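Local coordinates for Uly1 (Catenovulum maritimum, PDB 7DRQ), which probably cleaves the algal polysaccharide ulvan as a polysaccharide lyase of family 24, and binds calcium ions, at residues 111-116 and 120-125; 206-209 and 213-216; 226-231 and 264-269. One frame throughout, in Å; residues are numbered along the deposited sequence.

Contact 1 (111-116 and 120-125); sequences IAVAIS and ETIHLL
Ala112 and Ala114 pair with Leu125 and His123 as the strands 111-115 and 122-125 run antiparallel, their axes 4.7 Å apart and their directions 163° from each other. This is a beta hairpin in one blade of the beta-propeller. Each of those two pairs is tied by two backbone N-H···O=C bonds, and Ser116 N to Thr121 O adds a fifth at the turn, with a weak bond from Glu120 N to Ser116 O closing it. The two faces of the hairpin differ. On one, Val113, Ile115, Ile122 and Leu124 stand as aliphatic neighbours pointing the same way; Val113, Ile115 and Leu124 pack on strand 59-65, and Ile122 on Ala157. Ile115 CD1 leans across to Ile122 CG1, 3.7 Å away, while Leu124 CD2 rests 3.8 Å from Val113 CB. On the other face, Ala112, Ala114, Leu125 and His123 meet strands 201-208 and 214-220. The two alanines are short enough for Phe206 to lie against them. His123 has CG beside its own backbone N (chi1 -54°), which lays the CD2 edge of the imidazole along the hairpin, 3.9 Å from Ala114 O. The ring is gripped at both nitrogens: ND1 bonds Tyr150 OH, and NE2 donates to Thr121 OG1 at 2.7 Å, with the oxygen 28° out of the ring plane. Replacing Thr121 by an alanine would probably leave NE2 without this acceptor and the imidazole less firmly fixed about its CB-CG bond, with Tyr150 still holding ND1. Thr121 OG1, which also bonds Asp119, sits 3.4 Å from Ser116 CB.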
ATOM      1  N   ILE A 111       5.485   5.485  -4.551  1.00 12.76           N
ATOM      2  CA  ILE A 111       6.242   4.746  -5.557  1.00 12.95           C
ATOM      3  C   ILE A 111       6.268   3.287  -5.135  1.00 12.44           C
ATOM      4  O   ILE A 111       6.964   2.925  -4.176  1.00 11.81           O
ATOM      5  CB  ILE A 111       7.672   5.275  -5.705  1.00 12.88           C
ATOM      6  CG1 ILE A 111       7.700   6.803  -5.854  1.00 10.83           C
ATOM      7  CG2 ILE A 111       8.371   4.559  -6.874  1.00 11.01           C
ATOM      8  CD1 ILE A 111       9.024   7.414  -5.327  1.00 12.30           C
ATOM      9  N   ALA A 112       5.551   2.440  -5.867  1.00  9.99           N
ATOM     10  CA  ALA A 112       5.552   1.008  -5.604  1.00 10.06           C
ATOM     11  C   ALA A 112       6.613   0.331  -6.461  1.00 10.31           C
ATOM     12  O   ALA A 112       6.853   0.733  -7.602  1.00 10.23           O
ATOM     13  CB  ALA A 112       4.186   0.392  -5.901  1.00 10.95           C
ATOM     14  N   VAL A 113       7.261  -0.690  -5.896  1.00 11.89           N
ATOM     15  CA  VAL A 113       8.309  -1.420  -6.596  1.00 10.83           C
ATOM     16  C   VAL A 113       8.026  -2.914  -6.496  1.00 11.59           C
ATOM     17  O   VAL A 113       7.513  -3.402  -5.483  1.00 10.31           O
ATOM     18  CB  VAL A 113       9.721  -1.086  -6.046  1.00  6.55           C
ATOM     19  CG1 VAL A 113       9.829  -1.453  -4.546  1.00 11.35           C
ATOM     20  CG2 VAL A 113      10.811  -1.772  -6.870  1.00  9.78           C
ATOM     21  N   ALA A 114       8.355  -3.642  -7.563  1.00 10.83           N
ATOM     22  CA  ALA A 114       8.339  -5.097  -7.535  1.00  9.87           C
ATOM     23  C   ALA A 114       9.435  -5.649  -8.436  1.00 11.34           C
ATOM     24  O   ALA A 114       9.829  -5.020  -9.424  1.00 11.86           O
ATOM     25  CB  ALA A 114       6.990  -5.669  -7.995  1.00 10.98           C
ATOM     26  N   ILE A 115       9.904  -6.845  -8.090  1.00 10.13           N
ATOM     27  CA  ILE A 115      10.790  -7.651  -8.932  1.00  9.44           C
ATOM     28  C   ILE A 115      10.011  -8.874  -9.406  1.00 13.03           C
ATOM     29  O   ILE A 115       9.318  -9.512  -8.609  1.00 13.42           O
ATOM     30  CB  ILE A 115      12.050  -8.078  -8.155  1.00 11.04           C
ATOM     31  CG1 ILE A 115      12.710  -6.884  -7.458  1.00 13.47           C
ATOM     32  CG2 ILE A 115      13.030  -8.798  -9.080  1.00 12.64           C
ATOM     33  CD1 ILE A 115      13.182  -5.818  -8.397  1.00 13.19           C
ATOM     34  N   SER A 116      10.106  -9.199 -10.702  1.00 10.17           N
ATOM     35  CA  SER A 116       9.657 -10.520 -11.153  1.00 11.52           C
ATOM     36  C   SER A 116      10.725 -11.550 -10.818  1.00 12.71           C
ATOM     37  O   SER A 116      11.848 -11.440 -11.311  1.00 12.17           O
ATOM     38  CB  SER A 116       9.403 -10.565 -12.649  1.00  9.70           C
ATOM     39  OG  SER A 116       9.182 -11.929 -13.043  1.00 11.08           O
ATOM     40  N   GLU A 120      13.550 -11.370 -13.656  1.00 14.77           N
ATOM     41  CA  GLU A 120      14.327 -10.342 -12.950  1.00 10.40           C
ATOM     42  C   GLU A 120      14.082  -8.932 -13.493  1.00 14.27           C
ATOM     43  O   GLU A 120      14.931  -8.040 -13.348  1.00 11.25           O
ATOM     44  CB  GLU A 120      15.824 -10.674 -12.963  1.00 12.86           C
ATOM     45  CG  GLU A 120      16.163 -11.838 -12.045  1.00 15.51           C
ATOM     46  CD  GLU A 120      17.659 -12.012 -11.813  1.00 19.90           C
ATOM     47  OE1 GLU A 120      18.464 -11.487 -12.615  1.00 18.57           O
ATOM     48  OE2 GLU A 120      18.027 -12.670 -10.817  1.00 21.55           O
ATOM     49  N   THR A 121      12.918  -8.700 -14.104  1.00 11.34           N
ATOM     50  CA  THR A 121      12.538  -7.331 -14.434  1.00 11.82           C
ATOM     51  C   THR A 121      12.146  -6.577 -13.168  1.00 11.89           C
ATOM     52  O   THR A 121      11.676  -7.161 -12.186  1.00 12.20           O
ATOM     53  CB  THR A 121      11.371  -7.300 -15.412  1.00 13.07           C
ATOM     54  OG1 THR A 121      10.345  -8.164 -14.929  1.00 10.39           O
ATOM     55  CG2 THR A 121      11.809  -7.726 -16.832  1.00 11.67           C
ATOM     56  N   ILE A 122      12.361  -5.267 -13.199  1.00  7.66           N
ATOM     57  CA  ILE A 122      11.990  -4.362 -12.124  1.00 10.24           C
ATOM     58  C   ILE A 122      10.796  -3.549 -12.593  1.00 10.95           C
ATOM     59  O   ILE A 122      10.781  -3.065 -13.728  1.00 11.47           O
ATOM     60  CB  ILE A 122      13.151  -3.424 -11.758  1.00  8.58           C
ATOM     61  CG1 ILE A 122      14.420  -4.236 -11.468  1.00 11.49           C
ATOM     62  CG2 ILE A 122      12.755  -2.487 -10.591  1.00 12.00           C
ATOM     63  CD1 ILE A 122      15.688  -3.394 -11.460  1.00 11.57           C
ATOM     64  N   HIS A 123       9.810  -3.388 -11.719  1.00  8.90           N
ATOM     65  CA  HIS A 123       8.594  -2.651 -12.052  1.00 10.36           C
ATOM     66  C   HIS A 123       8.351  -1.550 -11.036  1.00 11.75           C
ATOM     67  O   HIS A 123       8.450  -1.787  -9.827  1.00 10.57           O
ATOM     68  CB  HIS A 123       7.414  -3.611 -12.118  1.00 13.58           C
ATOM     69  CG  HIS A 123       7.668  -4.752 -13.043  1.00 12.00           C
ATOM     70  ND1 HIS A 123       7.318  -4.711 -14.375  1.00 11.50           N
ATOM     71  CD2 HIS A 123       8.324  -5.923 -12.860  1.00 13.23           C
ATOM     72  CE1 HIS A 123       7.711  -5.825 -14.965  1.00 11.38           C
ATOM     73  NE2 HIS A 123       8.318  -6.582 -14.068  1.00 12.83           N
ATOM     74  N   LEU A 124       8.037  -0.354 -11.536  1.00 11.09           N
ATOM     75  CA  LEU A 124       7.757   0.819 -10.714  1.00 10.13           C
ATOM     76  C   LEU A 124       6.440   1.450 -11.143  1.00 12.14           C
ATOM     77  O   LEU A 124       6.212   1.664 -12.339  1.00 10.36           O
ATOM     78  CB  LEU A 124       8.871   1.861 -10.839  1.00 10.91           C
ATOM     79  CG  LEU A 124      10.243   1.402 -10.351  1.00 11.03           C
ATOM     80  CD1 LEU A 124      11.308   2.326 -10.899  1.00 13.31           C
ATOM     81  CD2 LEU A 124      10.259   1.400  -8.819  1.00 11.36           C
ATOM     82  N   LEU A 125       5.606   1.787 -10.165  1.00  9.07           N
ATOM     83  CA  LEU A 125       4.368   2.522 -10.394  1.00 11.35           C
ATOM     84  C   LEU A 125       4.345   3.706  -9.449  1.00 10.25           C
ATOM     85  O   LEU A 125       4.553   3.535  -8.245  1.00 10.81           O
ATOM     86  CB  LEU A 125       3.160   1.624 -10.150  1.00  9.26           C
ATOM     87  CG  LEU A 125       2.947   0.573 -11.236  1.00 11.48           C
ATOM     88  CD1 LEU A 125       1.987  -0.486 -10.749  1.00 11.93           C
ATOM     89  CD2 LEU A 125       2.432   1.200 -12.538  1.00  9.27           C
TER

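Contact 2 (206-209 and 213-216); sequences FFTS and DLFL
Phe207 and Phe215 form a hydrogen-bonded pair, joined N-H to O both ways, beside the non-hydrogen-bonded pair of Phe206 and Leu216, on antiparallel strands 206-208 and 214-216. Following Phe206 outward, its CB stands 4.1 Å from Leu214 CD1, which comes from the diagonal neighbour. CG only just approaches Leu216 CD1. At CD1 the ring meets both backbone and side chain: Phe215 O is 3.5 Å from this atom, near the ring plane, and Leu216 CB is 3.8 Å from it. CE1 then reaches Leu216 CD1 at 3.9 Å, and CZ at the tip still has the same methyl within 4.2 Å. Leu216 CD1 therefore sits over one face of the ring, displaced toward its rim, in a CH-pi contact.

The other face of the hairpin is aromatic. Phe207 holds CG between its backbone N and carbonyl carbon (chi1 51°), a crowded position that swings the ring back over its partner strand. Phe215 CB comes over the face of that ring, 3.4 Å from Phe207 CE2. The two rings are nearly parallel, at 12°, but slid so far apart, with centroids 5.3 Å from each other, that they scarcely overlap; the closeness is of CB to ring. Tyr268 and Met266 of strand 261-269 pack against Phe207.

Toward the turn the chemistry becomes polar. Ser209 N donates to Asp213 O, and Ser209 OG accepts from Asp213 N at 3.1 Å. A water bonded to Ser209 OG also donates to Asp213 OD2, spanning the two side chains. Mostly hydrophobic side chains on both faces and a polar, hydrated turn make this a beta hairpin of the kind from which propeller blades are built, here joining the first two strands of a four-stranded blade.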
ATOM      1  N   PHE A 206       1.972  -4.409  -5.287  1.00 11.94           N
ATOM      2  CA  PHE A 206       2.341  -5.680  -5.887  1.00 11.38           C
ATOM      3  C   PHE A 206       2.335  -6.794  -4.845  1.00 12.60           C
ATOM      4  O   PHE A 206       2.534  -6.564  -3.649  1.00 15.02           O
ATOM      5  CB  PHE A 206       3.743  -5.616  -6.502  1.00  8.51           C
ATOM      6  CG  PHE A 206       3.910  -4.597  -7.605  1.00 10.03           C
ATOM      7  CD1 PHE A 206       3.602  -4.921  -8.926  1.00  8.78           C
ATOM      8  CD2 PHE A 206       4.481  -3.357  -7.335  1.00 11.69           C
ATOM      9  CE1 PHE A 206       3.810  -4.003  -9.945  1.00 10.51           C
ATOM     10  CE2 PHE A 206       4.695  -2.439  -8.344  1.00 12.65           C
ATOM     11  CZ  PHE A 206       4.355  -2.761  -9.659  1.00 11.73           C
ATOM     12  N   PHE A 207       2.152  -8.022  -5.319  1.00 11.10           N
ATOM     13  CA  PHE A 207       2.374  -9.195  -4.485  1.00 15.65           C
ATOM     14  C   PHE A 207       2.866 -10.330  -5.371  1.00 14.00           C
ATOM     15  O   PHE A 207       2.666 -10.322  -6.587  1.00 13.83           O
ATOM     16  CB  PHE A 207       1.113  -9.612  -3.707  1.00 14.04           C
ATOM     17  CG  PHE A 207      -0.133  -9.748  -4.545  1.00 17.47           C
ATOM     18  CD1 PHE A 207      -0.925  -8.639  -4.828  1.00 16.40           C
ATOM     19  CD2 PHE A 207      -0.536 -10.995  -5.027  1.00 13.81           C
ATOM     20  CE1 PHE A 207      -2.082  -8.761  -5.579  1.00 16.93           C
ATOM     21  CE2 PHE A 207      -1.701 -11.129  -5.777  1.00 16.45           C
ATOM     22  CZ  PHE A 207      -2.467 -10.018  -6.064  1.00 18.13           C
ATOM     23  N   THR A 208       3.518 -11.310  -4.744  1.00 13.22           N
ATOM     24  CA  THR A 208       4.126 -12.429  -5.454  1.00 14.70           C
ATOM     25  C   THR A 208       3.663 -13.747  -4.852  1.00 15.84           C
ATOM     26  O   THR A 208       3.383 -13.842  -3.657  1.00 13.03           O
ATOM     27  CB  THR A 208       5.664 -12.377  -5.414  1.00 15.14           C
ATOM     28  OG1 THR A 208       6.115 -12.280  -4.055  1.00 16.91           O
ATOM     29  CG2 THR A 208       6.172 -11.159  -6.161  1.00 15.32           C
ATOM     30  N   SER A 209       3.621 -14.773  -5.689  1.00 11.37           N
ATOM     31  CA  SER A 209       3.231 -16.100  -5.239  1.00 12.90           C
ATOM     32  C   SER A 209       4.456 -16.948  -4.895  1.00 17.81           C
ATOM     33  O   SER A 209       5.603 -16.561  -5.126  1.00 20.46           O
ATOM     34  CB  SER A 209       2.402 -16.793  -6.314  1.00 14.91           C
ATOM     35  OG  SER A 209       3.252 -17.216  -7.369  1.00 17.74           O
ATOM     36  N   ASP A 213       5.230 -16.028  -9.420  1.00 15.89           N
ATOM     37  CA  ASP A 213       4.375 -15.165 -10.220  1.00 12.93           C
ATOM     38  C   ASP A 213       4.229 -13.812  -9.543  1.00 13.01           C
ATOM     39  O   ASP A 213       4.252 -13.704  -8.315  1.00 14.92           O
ATOM     40  CB  ASP A 213       2.998 -15.794 -10.426  1.00 16.33           C
ATOM     41  CG  ASP A 213       2.959 -16.700 -11.649  1.00 21.51           C
ATOM     42  OD1 ASP A 213       3.519 -16.314 -12.701  1.00 18.77           O
ATOM     43  OD2 ASP A 213       2.392 -17.800 -11.540  1.00 22.31           O
ATOM     44  N   LEU A 214       4.110 -12.772 -10.356  1.00 10.93           N
ATOM     45  CA  LEU A 214       4.040 -11.398  -9.878  1.00 12.22           C
ATOM     46  C   LEU A 214       2.693 -10.811 -10.267  1.00 14.19           C
ATOM     47  O   LEU A 214       2.257 -10.955 -11.419  1.00 13.33           O
ATOM     48  CB  LEU A 214       5.169 -10.551 -10.466  1.00  9.90           C
ATOM     49  CG  LEU A 214       5.106  -9.049 -10.198  1.00 10.94           C
ATOM     50  CD1 LEU A 214       5.177  -8.753  -8.702  1.00 13.55           C
ATOM     51  CD2 LEU A 214       6.249  -8.341 -10.933  1.00 13.87           C
ATOM     52  N   PHE A 215       2.038 -10.162  -9.312  1.00 10.62           N
ATOM     53  CA  PHE A 215       0.713  -9.590  -9.519  1.00 10.70           C
ATOM     54  C   PHE A 215       0.696  -8.146  -9.044  1.00 12.72           C
ATOM     55  O   PHE A 215       1.541  -7.718  -8.252  1.00 13.04           O
ATOM     56  CB  PHE A 215      -0.378 -10.354  -8.760  1.00 11.51           C
ATOM     57  CG  PHE A 215      -0.444 -11.816  -9.078  1.00 12.77           C
ATOM     58  CD1 PHE A 215       0.361 -12.725  -8.413  1.00 13.19           C
ATOM     59  CD2 PHE A 215      -1.356 -12.292 -10.020  1.00 14.45           C
ATOM     60  CE1 PHE A 215       0.285 -14.086  -8.699  1.00 13.62           C
ATOM     61  CE2 PHE A 215      -1.442 -13.641 -10.296  1.00 14.89           C
ATOM     62  CZ  PHE A 215      -0.621 -14.540  -9.646  1.00 14.80           C
ATOM     63  N   LEU A 216      -0.311  -7.403  -9.498  1.00 10.92           N
ATOM     64  CA  LEU A 216      -0.504  -6.029  -9.066  1.00 11.78           C
ATOM     65  C   LEU A 216      -1.987  -5.795  -8.822  1.00 11.43           C
ATOM     66  O   LEU A 216      -2.814  -6.313  -9.568  1.00 12.13           O
ATOM     67  CB  LEU A 216       0.001  -5.042 -10.112  1.00 10.25           C
ATOM     68  CG  LEU A 216      -0.533  -3.630  -9.891  1.00 13.22           C
ATOM     69  CD1 LEU A 216       0.282  -2.879  -8.778  1.00 10.75           C
ATOM     70  CD2 LEU A 216      -0.598  -2.857 -11.166  1.00 15.87           C
TER
HETATM   71  O   HOH W   1       2.195 -18.815  -9.076  1.00 27.57           O

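Contact 3 (226-231 and 264-269); sequences GRVVFN and GKMKYA
A Met-aromatic contact joins two successive sheets of the beta-propeller here: Met266, on the first strand of one blade, drops onto Val228 and Phe230 of strand 225-234 in the blade before it. The strands themselves stay well apart, the nearest CA atoms across the two segments, those of Val228 and Lys265, being 8.4 Å from each other, and the side chains alone bridge the gap. Met266 is present as selenomethionine, with selenium in the place of sulfur. Its chain runs out extended to SE (chi2 -177°) and then bends at the last torsion, which turns the terminal methyl CE over the Phe230 ring. SE nestles between the two hydrophobic partners, 3.7 Å from Val228 CG1 and 3.8 Å from Phe230 CB. The Met266 chain runs alongside Val228 but points the other way, and lies roughly perpendicular to the Phe230 side chain. Against the ring the selenium and the terminal methyl behave differently. SE approaches obliquely, 4.3 Å from the centroid of the Phe230 ring and 37° off its normal. CE sits more squarely over the face, as a CH-pi contact. Phe207 and His217, from the first two strands of the same blade as Phe230, also touch Met266, so its buried tip is wedged among several neighbours. The methyl is offset toward the rim, with CE 3.9 Å from Phe230 CG.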
ATOM      1  N   GLY A 226     -16.174   2.603  -6.493  1.00 12.82           N
ATOM      2  CA  GLY A 226     -14.790   2.162  -6.562  1.00 13.62           C
ATOM      3  C   GLY A 226     -14.673   0.652  -6.565  1.00 12.41           C
ATOM      4  O   GLY A 226     -15.478  -0.057  -5.961  1.00 12.63           O
ATOM      5  N   ARG A 227     -13.633   0.161  -7.239  1.00 12.17           N
ATOM      6  CA  ARG A 227     -13.370  -1.270  -7.301  1.00 10.13           C
ATOM      7  C   ARG A 227     -11.881  -1.517  -7.131  1.00 11.22           C
ATOM      8  O   ARG A 227     -11.057  -0.613  -7.293  1.00 12.70           O
ATOM      9  CB  ARG A 227     -13.845  -1.897  -8.625  1.00 12.54           C
ATOM     10  CG  ARG A 227     -13.196  -1.322  -9.878  1.00 10.70           C
ATOM     11  CD  ARG A 227     -13.522  -2.196 -11.096  1.00 11.34           C
ATOM     12  NE  ARG A 227     -13.093  -1.572 -12.350  1.00 12.55           N
ATOM     13  CZ  ARG A 227     -13.742  -1.691 -13.502  1.00 18.13           C
ATOM     14  NH1 ARG A 227     -14.848  -2.413 -13.568  1.00 15.57           N
ATOM     15  NH2 ARG A 227     -13.275  -1.093 -14.589  1.00 17.85           N
ATOM     16  N   VAL A 228     -11.551  -2.753  -6.778  1.00 10.24           N
ATOM     17  CA  VAL A 228     -10.183  -3.252  -6.851  1.00  8.19           C
ATOM     18  C   VAL A 228     -10.026  -3.992  -8.169  1.00 10.79           C
ATOM     19  O   VAL A 228     -10.864  -4.840  -8.516  1.00 13.02           O
ATOM     20  CB  VAL A 228      -9.855  -4.164  -5.658  1.00 10.44           C
ATOM     21  CG1 VAL A 228      -8.545  -4.918  -5.911  1.00 11.00           C
ATOM     22  CG2 VAL A 228      -9.726  -3.314  -4.378  1.00  9.81           C
ATOM     23  N   VAL A 229      -8.970  -3.651  -8.917  1.00 10.47           N
ATOM     24  CA  VAL A 229      -8.609  -4.355 -10.142  1.00 12.64           C
ATOM     25  C   VAL A 229      -7.229  -4.956  -9.937  1.00 12.90           C
ATOM     26  O   VAL A 229      -6.407  -4.405  -9.199  1.00 11.23           O
ATOM     27  CB  VAL A 229      -8.626  -3.439 -11.386  1.00 11.32           C
ATOM     28  CG1 VAL A 229     -10.056  -2.926 -11.671  1.00 12.56           C
ATOM     29  CG2 VAL A 229      -7.654  -2.275 -11.228  1.00 11.15           C
ATOM     30  N   PHE A 230      -6.985  -6.103 -10.566  1.00 11.85           N
ATOM     31  CA  PHE A 230      -5.692  -6.759 -10.413  1.00 13.55           C
ATOM     32  C   PHE A 230      -5.309  -7.458 -11.709  1.00 13.40           C
ATOM     33  O   PHE A 230      -6.166  -7.846 -12.507  1.00 13.25           O
ATOM     34  CB  PHE A 230      -5.680  -7.754  -9.235  1.00 11.10           C
ATOM     35  CG  PHE A 230      -6.619  -8.933  -9.399  1.00 14.97           C
ATOM     36  CD1 PHE A 230      -7.993  -8.783  -9.229  1.00 12.31           C
ATOM     37  CD2 PHE A 230      -6.117 -10.193  -9.686  1.00 13.12           C
ATOM     38  CE1 PHE A 230      -8.847  -9.870  -9.363  1.00 14.45           C
ATOM     39  CE2 PHE A 230      -6.957 -11.290  -9.822  1.00 14.07           C
ATOM     40  CZ  PHE A 230      -8.330 -11.127  -9.667  1.00 15.64           C
ATOM     41  N   ASN A 231      -3.999  -7.614 -11.916  1.00 12.29           N
ATOM     42  CA  ASN A 231      -3.504  -8.262 -13.118  1.00 12.59           C
ATOM     43  C   ASN A 231      -2.284  -9.097 -12.751  1.00 12.60           C
ATOM     44  O   ASN A 231      -1.872  -9.159 -11.588  1.00 12.00           O
ATOM     45  CB  ASN A 231      -3.189  -7.239 -14.221  1.00 10.43           C
ATOM     46  CG  ASN A 231      -2.154  -6.209 -13.789  1.00 12.12           C
ATOM     47  OD1 ASN A 231      -1.561  -6.312 -12.717  1.00 12.19           O
ATOM     48  ND2 ASN A 231      -1.939  -5.203 -14.632  1.00 11.07           N
ATOM     49  N   GLY A 264      -9.475  -1.671   1.148  1.00 14.95           N
ATOM     50  CA  GLY A 264      -8.807  -2.864   1.619  1.00 16.36           C
ATOM     51  C   GLY A 264      -7.600  -3.171   0.767  1.00 15.57           C
ATOM     52  O   GLY A 264      -7.122  -2.329   0.003  1.00 17.52           O
ATOM     53  N   LYS A 265      -7.116  -4.398   0.900  1.00 12.08           N
ATOM     54  CA  LYS A 265      -5.885  -4.774   0.222  1.00 13.29           C
ATOM     55  C   LYS A 265      -5.919  -6.258  -0.094  1.00 13.47           C
ATOM     56  O   LYS A 265      -6.363  -7.065   0.731  1.00 11.04           O
ATOM     57  CB  LYS A 265      -4.663  -4.449   1.082  1.00 16.52           C
ATOM     58  CG  LYS A 265      -3.346  -4.534   0.315  1.00 24.71           C
ATOM     59  CD  LYS A 265      -2.224  -3.808   1.048  1.00 29.10           C
ATOM     60  CE  LYS A 265      -2.624  -2.403   1.440  1.00 32.96           C
ATOM     61  NZ  LYS A 265      -1.481  -1.720   2.115  1.00 32.36           N
HETATM   62  N   MSE A 266      -5.469  -6.598  -1.301  1.00 12.02           N
HETATM   63  CA  MSE A 266      -5.229  -7.975  -1.679  1.00 10.32           C
HETATM   64  C   MSE A 266      -3.822  -8.340  -1.252  1.00 12.31           C
HETATM   65  O   MSE A 266      -2.913  -7.499  -1.283  1.00 11.25           O
HETATM   66  CB  MSE A 266      -5.377  -8.181  -3.193  1.00 12.32           C
HETATM   67  CG  MSE A 266      -6.706  -7.758  -3.728  1.00 12.21           C
HETATM   68 SE   MSE A 266      -6.792  -8.154  -5.659  0.70 18.56          SE
HETATM   69  CE  MSE A 266      -5.861  -9.730  -5.709  1.00  7.37           C
ATOM     70  N   LYS A 267      -3.652  -9.585  -0.820  1.00 11.24           N
ATOM     71  CA  LYS A 267      -2.344 -10.100  -0.446  1.00 11.08           C
ATOM     72  C   LYS A 267      -2.247 -11.547  -0.881  1.00 11.46           C
ATOM     73  O   LYS A 267      -3.256 -12.229  -1.063  1.00 12.26           O
ATOM     74  CB  LYS A 267      -2.097 -10.041   1.066  1.00 10.48           C
ATOM     75  CG  LYS A 267      -2.230  -8.671   1.688  1.00 12.02           C
ATOM     76  CD  LYS A 267      -2.006  -8.772   3.205  1.00 14.41           C
ATOM     77  CE  LYS A 267      -2.386  -7.476   3.896  1.00 13.13           C
ATOM     78  NZ  LYS A 267      -1.892  -7.443   5.322  1.00 12.23           N
ATOM     79  N   TYR A 268      -1.013 -12.022  -1.022  1.00  9.30           N
ATOM     80  CA  TYR A 268      -0.765 -13.450  -1.137  1.00 10.01           C
ATOM     81  C   TYR A 268      -0.499 -13.965   0.270  1.00 13.13           C
ATOM     82  O   TYR A 268       0.443 -13.510   0.933  1.00 11.52           O
ATOM     83  CB  TYR A 268       0.416 -13.731  -2.058  1.00 11.09           C
ATOM     84  CG  TYR A 268       0.600 -15.185  -2.397  1.00 11.13           C
ATOM     85  CD1 TYR A 268      -0.134 -15.782  -3.419  1.00 10.75           C
ATOM     86  CD2 TYR A 268       1.536 -15.957  -1.722  1.00 12.74           C
ATOM     87  CE1 TYR A 268       0.048 -17.122  -3.743  1.00 14.25           C
ATOM     88  CE2 TYR A 268       1.725 -17.280  -2.036  1.00 15.14           C
ATOM     89  CZ  TYR A 268       0.998 -17.860  -3.045  1.00 14.47           C
ATOM     90  OH  TYR A 268       1.229 -19.186  -3.336  1.00 16.12           O
ATOM     91  N   ALA A 269      -1.348 -14.870   0.740  1.00 10.31           N
ATOM     92  CA  ALA A 269      -1.312 -15.301   2.134  1.00 12.12           C
ATOM     93  C   ALA A 269      -1.654 -16.776   2.184  1.00 12.87           C
ATOM     94  O   ALA A 269      -2.613 -17.209   1.531  1.00 11.26           O
ATOM     95  CB  ALA A 269      -2.306 -14.506   2.990  1.00 13.64           C
TER

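How the contacts relate
All three contacts are buried, though the turn of contact 2 is partly exposed and takes up water. Contacts 1 and 2 are hairpins of different blades, held by backbone hydrogen bonds; contact 3 rests on side chains alone and joins two blades. Contacts 1 and 2 press together where Ala114 CB meets Phe206 CG at 3.3 Å, so one hairpin packs on the next. Contacts 2 and 3 share a sheet: strand 214-220 lies beside strand 225-234, with a probable hydrogen bond of 2.9 Å from Asn231 N to Leu216 O. Contacts 1 and 3 do not touch, their centres lying about 17 Å apart with contact 2 bridging them.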